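Long-range contacts in probable oxidoreductase (PDB 4EYE), which probably acts as an oxidoreductase of the quinone oxidoreductase branch of the medium-chain dehydrogenase/reductase family: residues V50-V55 and V89-P94; M106-I111 and P122-P127. One frame throughout, in Å; residues are numbered along the deposited sequence.

Contact 1. Residues V50-V55 and V89-P94; sequences VVVVDV and VVRSAP
R91 and S92 both face V52 in a classic beta bulge, where strand 51-55 meets strand 85-92 in the GroES-like domain of this medium-chain dehydrogenase/reductase fold. The carbonyl O of V52 accepts the R91 N-H, with R91 N at 2.9 Å from V52 O, and, more weakly, that of S92, while V52 N donates to S92 O. Beyond the bulge the pairing is regular, D54 N reaching V89 O at 2.8 Å and V89 N returning to D54 O. The bulge shifts the register by one residue, and V53 pairs with V90.

On the face bearing V53 and V90, the side chains continue into the hydrophobic interior against V105. Next to them V51 spreads its two methyls over strand 85-92 and the chain that follows it, CG1 lying 4.1 Å from V90 CG2 and CG2 touching both A93 CB and P94 CD.

The face bearing V52, D54, V89 and S92 is mixed: S92 OG rests against V52 CG2 at 3.5 Å. A water bridges the two segments, donating to V50 O at 2.7 Å and also hydrogen-bonding S92 OG. R91, its side chain bent at chi3, turns side-on to D54 and grips the carboxylate with two nitrogens, one to each oxygen. Both oxygens use their syn lone pairs, but the two planes are 40° apart and the fork is uneven. R91 NE meets D54 OD1 at 2.9 Å, nearly straight at 166° and in the guanidinium plane. R91 NH2 reaches D54 OD2 at a bent 130°, with that oxygen tilted from the plane.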
ATOM      1  N   VAL A  50     -14.595  -3.283 -20.242  1.00 23.15           N
ATOM      2  CA  VAL A  50     -13.440  -2.580 -19.698  1.00 22.97           C
ATOM      3  C   VAL A  50     -13.744  -1.115 -19.424  1.00 22.13           C
ATOM      4  O   VAL A  50     -14.623  -0.511 -20.031  1.00 22.47           O
ATOM      5  CB  VAL A  50     -12.154  -2.672 -20.563  1.00 23.40           C
ATOM      6  CG1 VAL A  50     -11.623  -4.095 -20.610  1.00 24.18           C
ATOM      7  CG2 VAL A  50     -12.387  -2.171 -21.953  1.00 24.27           C
ATOM      8  N   VAL A  51     -13.053  -0.593 -18.432  1.00 21.25           N
ATOM      9  CA  VAL A  51     -13.128   0.806 -18.077  1.00 20.62           C
ATOM     10  C   VAL A  51     -11.752   1.324 -18.382  1.00 20.09           C
ATOM     11  O   VAL A  51     -10.758   0.781 -17.900  1.00 20.21           O
ATOM     12  CB  VAL A  51     -13.426   1.032 -16.594  1.00 20.59           C
ATOM     13  CG1 VAL A  51     -13.455   2.534 -16.298  1.00 20.37           C
ATOM     14  CG2 VAL A  51     -14.726   0.333 -16.201  1.00 20.83           C
ATOM     15  N   VAL A  52     -11.682   2.361 -19.205  1.00 19.79           N
ATOM     16  CA  VAL A  52     -10.415   3.003 -19.511  1.00 19.18           C
ATOM     17  C   VAL A  52     -10.352   4.254 -18.653  1.00 18.76           C
ATOM     18  O   VAL A  52     -11.297   5.040 -18.640  1.00 18.85           O
ATOM     19  CB  VAL A  52     -10.316   3.350 -21.013  1.00 19.44           C
ATOM     20  CG1 VAL A  52      -9.048   4.142 -21.292  1.00 19.25           C
ATOM     21  CG2 VAL A  52     -10.418   2.066 -21.867  1.00 19.62           C
ATOM     22  N   VAL A  53      -9.236   4.407 -17.949  1.00 18.27           N
ATOM     23  CA  VAL A  53      -8.967   5.537 -17.023  1.00 18.10           C
ATOM     24  C   VAL A  53      -7.789   6.331 -17.578  1.00 18.12           C
ATOM     25  O   VAL A  53      -6.742   5.743 -17.903  1.00 17.93           O
ATOM     26  CB  VAL A  53      -8.598   5.044 -15.604  1.00 17.87           C
ATOM     27  CG1 VAL A  53      -8.356   6.214 -14.645  1.00 17.86           C
ATOM     28  CG2 VAL A  53      -9.709   4.182 -14.990  1.00 17.84           C
ATOM     29  N   ASP A  54      -7.959   7.659 -17.673  1.00 18.21           N
ATOM     30  CA  ASP A  54      -6.862   8.575 -17.862  1.00 18.37           C
ATOM     31  C   ASP A  54      -6.117   8.751 -16.531  1.00 17.94           C
ATOM     32  O   ASP A  54      -6.639   9.317 -15.564  1.00 17.73           O
ATOM     33  CB  ASP A  54      -7.327   9.973 -18.375  1.00 19.02           C
ATOM     34  CG  ASP A  54      -7.781   9.935 -19.825  1.00 19.72           C
ATOM     35  OD1 ASP A  54      -7.754   8.869 -20.472  1.00 20.18           O
ATOM     36  OD2 ASP A  54      -8.204  10.966 -20.358  1.00 20.76           O
ATOM     37  N   VAL A  55      -4.875   8.286 -16.509  1.00 17.67           N
ATOM     38  CA  VAL A  55      -4.115   8.185 -15.256  1.00 17.41           C
ATOM     39  C   VAL A  55      -3.611   9.570 -14.895  1.00 17.81           C
ATOM     40  O   VAL A  55      -2.924  10.200 -15.714  1.00 18.18           O
ATOM     41  CB  VAL A  55      -2.941   7.171 -15.387  1.00 17.03           C
ATOM     42  CG1 VAL A  55      -2.083   7.115 -14.123  1.00 16.69           C
ATOM     43  CG2 VAL A  55      -3.481   5.773 -15.722  1.00 16.93           C
ATOM     44  N   VAL A  89      -9.312   9.780 -14.200  1.00 18.39           N
ATOM     45  CA  VAL A  89     -10.641  10.160 -14.661  1.00 19.10           C
ATOM     46  C   VAL A  89     -11.056   9.142 -15.682  1.00 19.27           C
ATOM     47  O   VAL A  89     -10.300   8.788 -16.595  1.00 19.19           O
ATOM     48  CB  VAL A  89     -10.653  11.614 -15.262  1.00 19.57           C
ATOM     49  CG1 VAL A  89     -12.007  12.001 -15.830  1.00 20.07           C
ATOM     50  CG2 VAL A  89     -10.293  12.629 -14.198  1.00 19.57           C
ATOM     51  N   VAL A  90     -12.253   8.635 -15.523  1.00 19.87           N
ATOM     52  CA  VAL A  90     -12.767   7.674 -16.478  1.00 20.16           C
ATOM     53  C   VAL A  90     -12.929   8.324 -17.847  1.00 21.08           C
ATOM     54  O   VAL A  90     -13.544   9.377 -17.942  1.00 21.36           O
ATOM     55  CB  VAL A  90     -14.125   7.151 -16.042  1.00 20.33           C
ATOM     56  CG1 VAL A  90     -14.791   6.360 -17.174  1.00 20.40           C
ATOM     57  CG2 VAL A  90     -14.002   6.314 -14.731  1.00 19.93           C
ATOM     58  N   ARG A  91     -12.409   7.656 -18.881  1.00 21.80           N
ATOM     59  CA  ARG A  91     -12.606   7.982 -20.295  1.00 22.67           C
ATOM     60  C   ARG A  91     -13.767   7.167 -20.915  1.00 23.19           C
ATOM     61  O   ARG A  91     -14.641   7.737 -21.542  1.00 23.73           O
ATOM     62  CB  ARG A  91     -11.346   7.693 -21.075  1.00 23.50           C
ATOM     63  CG  ARG A  91     -11.446   7.922 -22.579  1.00 24.80           C
ATOM     64  CD  ARG A  91     -10.104   7.857 -23.271  1.00 25.22           C
ATOM     65  NE  ARG A  91      -9.262   9.010 -22.943  1.00 25.84           N
ATOM     66  CZ  ARG A  91      -9.291  10.188 -23.591  1.00 26.80           C
ATOM     67  NH1 ARG A  91     -10.108  10.395 -24.624  1.00 27.19           N
ATOM     68  NH2 ARG A  91      -8.477  11.153 -23.216  1.00 26.72           N
ATOM     69  N   SER A  92     -13.804   5.855 -20.693  1.00 22.93           N
ATOM     70  CA  SER A  92     -14.926   5.027 -21.113  1.00 23.33           C
ATOM     71  C   SER A  92     -15.222   3.927 -20.080  1.00 23.76           C
ATOM     72  O   SER A  92     -14.334   3.524 -19.273  1.00 22.71           O
ATOM     73  CB  SER A  92     -14.673   4.392 -22.480  1.00 23.62           C
ATOM     74  OG  SER A  92     -13.530   3.534 -22.469  1.00 22.91           O
ATOM     75  N   ALA A  93     -16.469   3.462 -20.126  1.00 24.33           N
ATOM     76  CA  ALA A  93     -16.973   2.451 -19.207  1.00 25.19           C
ATOM     77  C   ALA A  93     -18.258   1.834 -19.794  1.00 26.74           C
ATOM     78  O   ALA A  93     -18.996   2.510 -20.511  1.00 27.43           O
ATOM     79  CB  ALA A  93     -17.239   3.044 -17.841  1.00 24.88           C
ATOM     80  N   PRO A  94     -18.517   0.548 -19.507  1.00 27.76           N
ATOM     81  CA  PRO A  94     -19.724  -0.082 -20.041  1.00 29.38           C
ATOM     82  C   PRO A  94     -21.022   0.422 -19.417  1.00 31.12           C
ATOM     83  O   PRO A  94     -21.041   0.873 -18.257  1.00 29.49           O
ATOM     84  CB  PRO A  94     -19.562  -1.573 -19.661  1.00 28.84           C
ATOM     85  CG  PRO A  94     -18.205  -1.717 -19.099  1.00 28.28           C
ATOM     86  CD  PRO A  94     -17.811  -0.347 -18.593  1.00 27.45           C
TER
HETATM   87  O   HOH W   1     -14.569   1.033 -22.252  1.00 17.76           O

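Contact 2. Residues M106-I111 and P122-P127; sequences MAFNFI and PSNILP
M106 and L126 form a hydrogen-bonded antiparallel pair: M106 N donates to L126 O at 2.7 Å, and L126 N donates back to M106 O. These backbone bonds set the register of strands 106-108 and 125-127, whose short axes are 4.8 Å apart at closest approach. A107 faces I125 as a non-hydrogen-bonded pair, and the CA of A107 lies against N124 O. That same carbonyl takes the N-H of F108, with F108 N at 3.1 Å from N124 O, so the hydrogen bonding continues to F108 and N124.

Side-chain polar bonds centre on N124. Its ND2 donates to F108 O at 3.1 Å, a bond bent to 146° that approaches from off the carbonyl plane. The other end of the amide, N124 OD1, accepts S123 OG at 2.8 Å, so both ends are tied and the rotation of the group is fixed.

The amide is also stacked. With chi1 at 57°, the F108 ring swings back over N124; ring and amide planes are 13° apart, and N124 CB sits 4.0 Å from the ring centroid, almost on its normal, in a CH-pi contact. F108 thus meets N124 three times, through its N-H, its carbonyl O and its ring, while S123 holds the far end of the amide.

Apolar packing divides between the two faces. A107 CB meets I125 CD1 at 3.8 Å on the side toward V120, while M106 and L126 touch through their CB atoms on the side where L294 of helix 293-306 packs against F108 and L126. Such a pair of antiparallel strands, with one face, that of F108 and L126, packed against helix 293-306, belongs to the beta-rich GroES-like domain of the medium-chain dehydrogenases.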
ATOM      1  N   MET A 106     -10.345   5.330  -8.593  1.00 18.52           N
ATOM      2  CA  MET A 106      -9.177   4.546  -8.284  1.00 18.80           C
ATOM      3  C   MET A 106      -9.308   3.211  -9.029  1.00 19.00           C
ATOM      4  O   MET A 106     -10.424   2.712  -9.207  1.00 18.96           O
ATOM      5  CB  MET A 106      -9.110   4.298  -6.793  1.00 19.27           C
ATOM      6  CG  MET A 106      -8.856   5.575  -6.006  1.00 19.75           C
ATOM      7  SD  MET A 106      -9.591   5.598  -4.363  1.00 21.51           S
ATOM      8  CE  MET A 106      -8.810   4.205  -3.586  1.00 20.74           C
ATOM      9  N   ALA A 107      -8.181   2.653  -9.473  1.00 18.79           N
ATOM     10  CA  ALA A 107      -8.179   1.459 -10.291  1.00 19.15           C
ATOM     11  C   ALA A 107      -7.016   0.549  -9.844  1.00 19.55           C
ATOM     12  O   ALA A 107      -5.926   1.019  -9.430  1.00 19.22           O
ATOM     13  CB  ALA A 107      -8.012   1.820 -11.762  1.00 19.02           C
ATOM     14  N   PHE A 108      -7.232  -0.751  -9.920  1.00 20.39           N
ATOM     15  CA  PHE A 108      -6.124  -1.666  -9.752  1.00 20.83           C
ATOM     16  C   PHE A 108      -6.110  -2.722 -10.811  1.00 21.51           C
ATOM     17  O   PHE A 108      -7.163  -3.165 -11.231  1.00 20.95           O
ATOM     18  CB  PHE A 108      -6.108  -2.233  -8.361  1.00 21.38           C
ATOM     19  CG  PHE A 108      -7.363  -2.941  -7.954  1.00 22.20           C
ATOM     20  CD1 PHE A 108      -7.420  -4.327  -8.037  1.00 22.71           C
ATOM     21  CD2 PHE A 108      -8.446  -2.262  -7.392  1.00 22.39           C
ATOM     22  CE1 PHE A 108      -8.561  -5.023  -7.648  1.00 23.09           C
ATOM     23  CE2 PHE A 108      -9.604  -2.982  -6.973  1.00 23.00           C
ATOM     24  CZ  PHE A 108      -9.649  -4.352  -7.097  1.00 22.80           C
ATOM     25  N   ASN A 109      -4.896  -3.115 -11.218  1.00 22.05           N
ATOM     26  CA  ASN A 109      -4.693  -4.269 -12.105  1.00 23.42           C
ATOM     27  C   ASN A 109      -3.294  -4.886 -11.854  1.00 23.90           C
ATOM     28  O   ASN A 109      -2.519  -4.340 -11.063  1.00 23.13           O
ATOM     29  CB  ASN A 109      -4.844  -3.832 -13.554  1.00 23.66           C
ATOM     30  CG  ASN A 109      -5.334  -4.949 -14.470  1.00 24.93           C
ATOM     31  OD1 ASN A 109      -5.580  -6.067 -14.065  1.00 26.33           O
ATOM     32  ND2 ASN A 109      -5.466  -4.631 -15.731  1.00 26.46           N
ATOM     33  N   PHE A 110      -2.969  -6.020 -12.479  1.00 25.03           N
ATOM     34  CA  PHE A 110      -1.655  -6.631 -12.243  1.00 25.89           C
ATOM     35  C   PHE A 110      -0.542  -5.872 -12.948  1.00 24.27           C
ATOM     36  O   PHE A 110       0.592  -5.837 -12.434  1.00 25.13           O
ATOM     37  CB  PHE A 110      -1.604  -8.167 -12.462  1.00 29.00           C
ATOM     38  CG  PHE A 110      -2.324  -8.651 -13.672  1.00 31.35           C
ATOM     39  CD1 PHE A 110      -1.638  -8.805 -14.887  1.00 33.67           C
ATOM     40  CD2 PHE A 110      -3.677  -8.979 -13.615  1.00 34.29           C
ATOM     41  CE1 PHE A 110      -2.294  -9.246 -16.038  1.00 34.95           C
ATOM     42  CE2 PHE A 110      -4.349  -9.425 -14.764  1.00 36.14           C
ATOM     43  CZ  PHE A 110      -3.654  -9.563 -15.974  1.00 36.51           C
ATOM     44  N   ILE A 111      -0.874  -5.208 -14.057  1.00 22.36           N
ATOM     45  CA  ILE A 111       0.078  -4.437 -14.865  1.00 21.08           C
ATOM     46  C   ILE A 111      -0.602  -3.182 -15.418  1.00 19.92           C
ATOM     47  O   ILE A 111      -1.801  -3.011 -15.264  1.00 19.70           O
ATOM     48  CB  ILE A 111       0.598  -5.240 -16.106  1.00 21.59           C
ATOM     49  CG1 ILE A 111      -0.568  -5.882 -16.870  1.00 21.96           C
ATOM     50  CG2 ILE A 111       1.621  -6.283 -15.708  1.00 22.01           C
ATOM     51  CD1 ILE A 111      -0.185  -6.711 -18.097  1.00 22.99           C
ATOM     52  N   PRO A 122     -14.360  -3.579 -14.693  1.00 22.69           N
ATOM     53  CA  PRO A 122     -15.265  -2.756 -13.869  1.00 22.73           C
ATOM     54  C   PRO A 122     -15.228  -3.131 -12.402  1.00 22.41           C
ATOM     55  O   PRO A 122     -15.324  -2.268 -11.573  1.00 22.01           O
ATOM     56  CB  PRO A 122     -16.644  -3.052 -14.462  1.00 23.21           C
ATOM     57  CG  PRO A 122     -16.361  -3.434 -15.861  1.00 23.53           C
ATOM     58  CD  PRO A 122     -15.021  -4.078 -15.909  1.00 23.37           C
ATOM     59  N   SER A 123     -14.998  -4.403 -12.085  1.00 22.76           N
ATOM     60  CA  SER A 123     -14.928  -4.811 -10.690  1.00 23.04           C
ATOM     61  C   SER A 123     -13.663  -4.253  -9.992  1.00 22.51           C
ATOM     62  O   SER A 123     -13.547  -4.329  -8.777  1.00 21.72           O
ATOM     63  CB  SER A 123     -14.844  -6.328 -10.630  1.00 24.15           C
ATOM     64  OG  SER A 123     -13.630  -6.712 -11.284  1.00 24.97           O
ATOM     65  N   ASN A 124     -12.705  -3.719 -10.769  1.00 22.20           N
ATOM     66  CA  ASN A 124     -11.450  -3.195 -10.211  1.00 22.12           C
ATOM     67  C   ASN A 124     -11.433  -1.631 -10.139  1.00 21.16           C
ATOM     68  O   ASN A 124     -10.344  -1.005 -10.140  1.00 20.42           O
ATOM     69  CB  ASN A 124     -10.279  -3.698 -11.085  1.00 23.06           C
ATOM     70  CG  ASN A 124     -10.080  -5.215 -10.989  1.00 24.88           C
ATOM     71  OD1 ASN A 124     -11.016  -5.943 -10.644  1.00 27.61           O
ATOM     72  ND2 ASN A 124      -8.866  -5.698 -11.287  1.00 25.07           N
ATOM     73  N   ILE A 125     -12.619  -1.031 -10.111  1.00 20.36           N
ATOM     74  CA  ILE A 125     -12.758   0.423 -10.103  1.00 19.99           C
ATOM     75  C   ILE A 125     -13.436   0.805  -8.795  1.00 19.84           C
ATOM     76  O   ILE A 125     -14.393   0.160  -8.408  1.00 19.65           O
ATOM     77  CB  ILE A 125     -13.629   0.910 -11.287  1.00 20.03           C
ATOM     78  CG1 ILE A 125     -12.877   0.759 -12.612  1.00 20.05           C
ATOM     79  CG2 ILE A 125     -14.067   2.363 -11.075  1.00 19.85           C
ATOM     80  CD1 ILE A 125     -11.667   1.722 -12.735  1.00 19.84           C
ATOM     81  N   LEU A 126     -12.931   1.852  -8.132  1.00 19.59           N
ATOM     82  CA  LEU A 126     -13.544   2.403  -6.932  1.00 19.57           C
ATOM     83  C   LEU A 126     -13.665   3.933  -7.063  1.00 19.70           C
ATOM     84  O   LEU A 126     -12.792   4.591  -7.663  1.00 19.47           O
ATOM     85  CB  LEU A 126     -12.765   2.019  -5.683  1.00 19.40           C
ATOM     86  CG  LEU A 126     -12.657   0.485  -5.326  1.00 19.47           C
ATOM     87  CD1 LEU A 126     -11.489   0.232  -4.396  1.00 19.25           C
ATOM     88  CD2 LEU A 126     -13.885  -0.178  -4.728  1.00 19.55           C
ATOM     89  N   PRO A 127     -14.757   4.507  -6.512  1.00 19.90           N
ATOM     90  CA  PRO A 127     -14.914   5.940  -6.508  1.00 19.91           C
ATOM     91  C   PRO A 127     -13.913   6.649  -5.595  1.00 19.58           C
ATOM     92  O   PRO A 127     -13.758   6.302  -4.429  1.00 19.36           O
ATOM     93  CB  PRO A 127     -16.377   6.163  -6.032  1.00 20.50           C
ATOM     94  CG  PRO A 127     -16.721   4.919  -5.264  1.00 20.66           C
ATOM     95  CD  PRO A 127     -15.876   3.800  -5.851  1.00 20.26           C
TER

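Overall arrangement
Contact 1 closes before contact 2 opens along the chain, and both lie in the GroES-like region, their centres about 10 Å apart. They belong to one mixed sheet: strand 85-92 of contact 1 pairs antiparallel with strand 104-108 of contact 2, and strand 117-120 pairs with strand 51-55. Strand 104-108 pairs in turn with 125-127, and the sheet is curved so that 51-55 and 122-127 come into side-chain contact, V53 CG2 lying 3.9 Å from I125 CD1 and V51 CG2 equally near P122 CA. I125 thus joins the two contacts in a common apolar interior with V120 and I99, while contact 2 also packs against helix 293-306, through F108, L126 and P127.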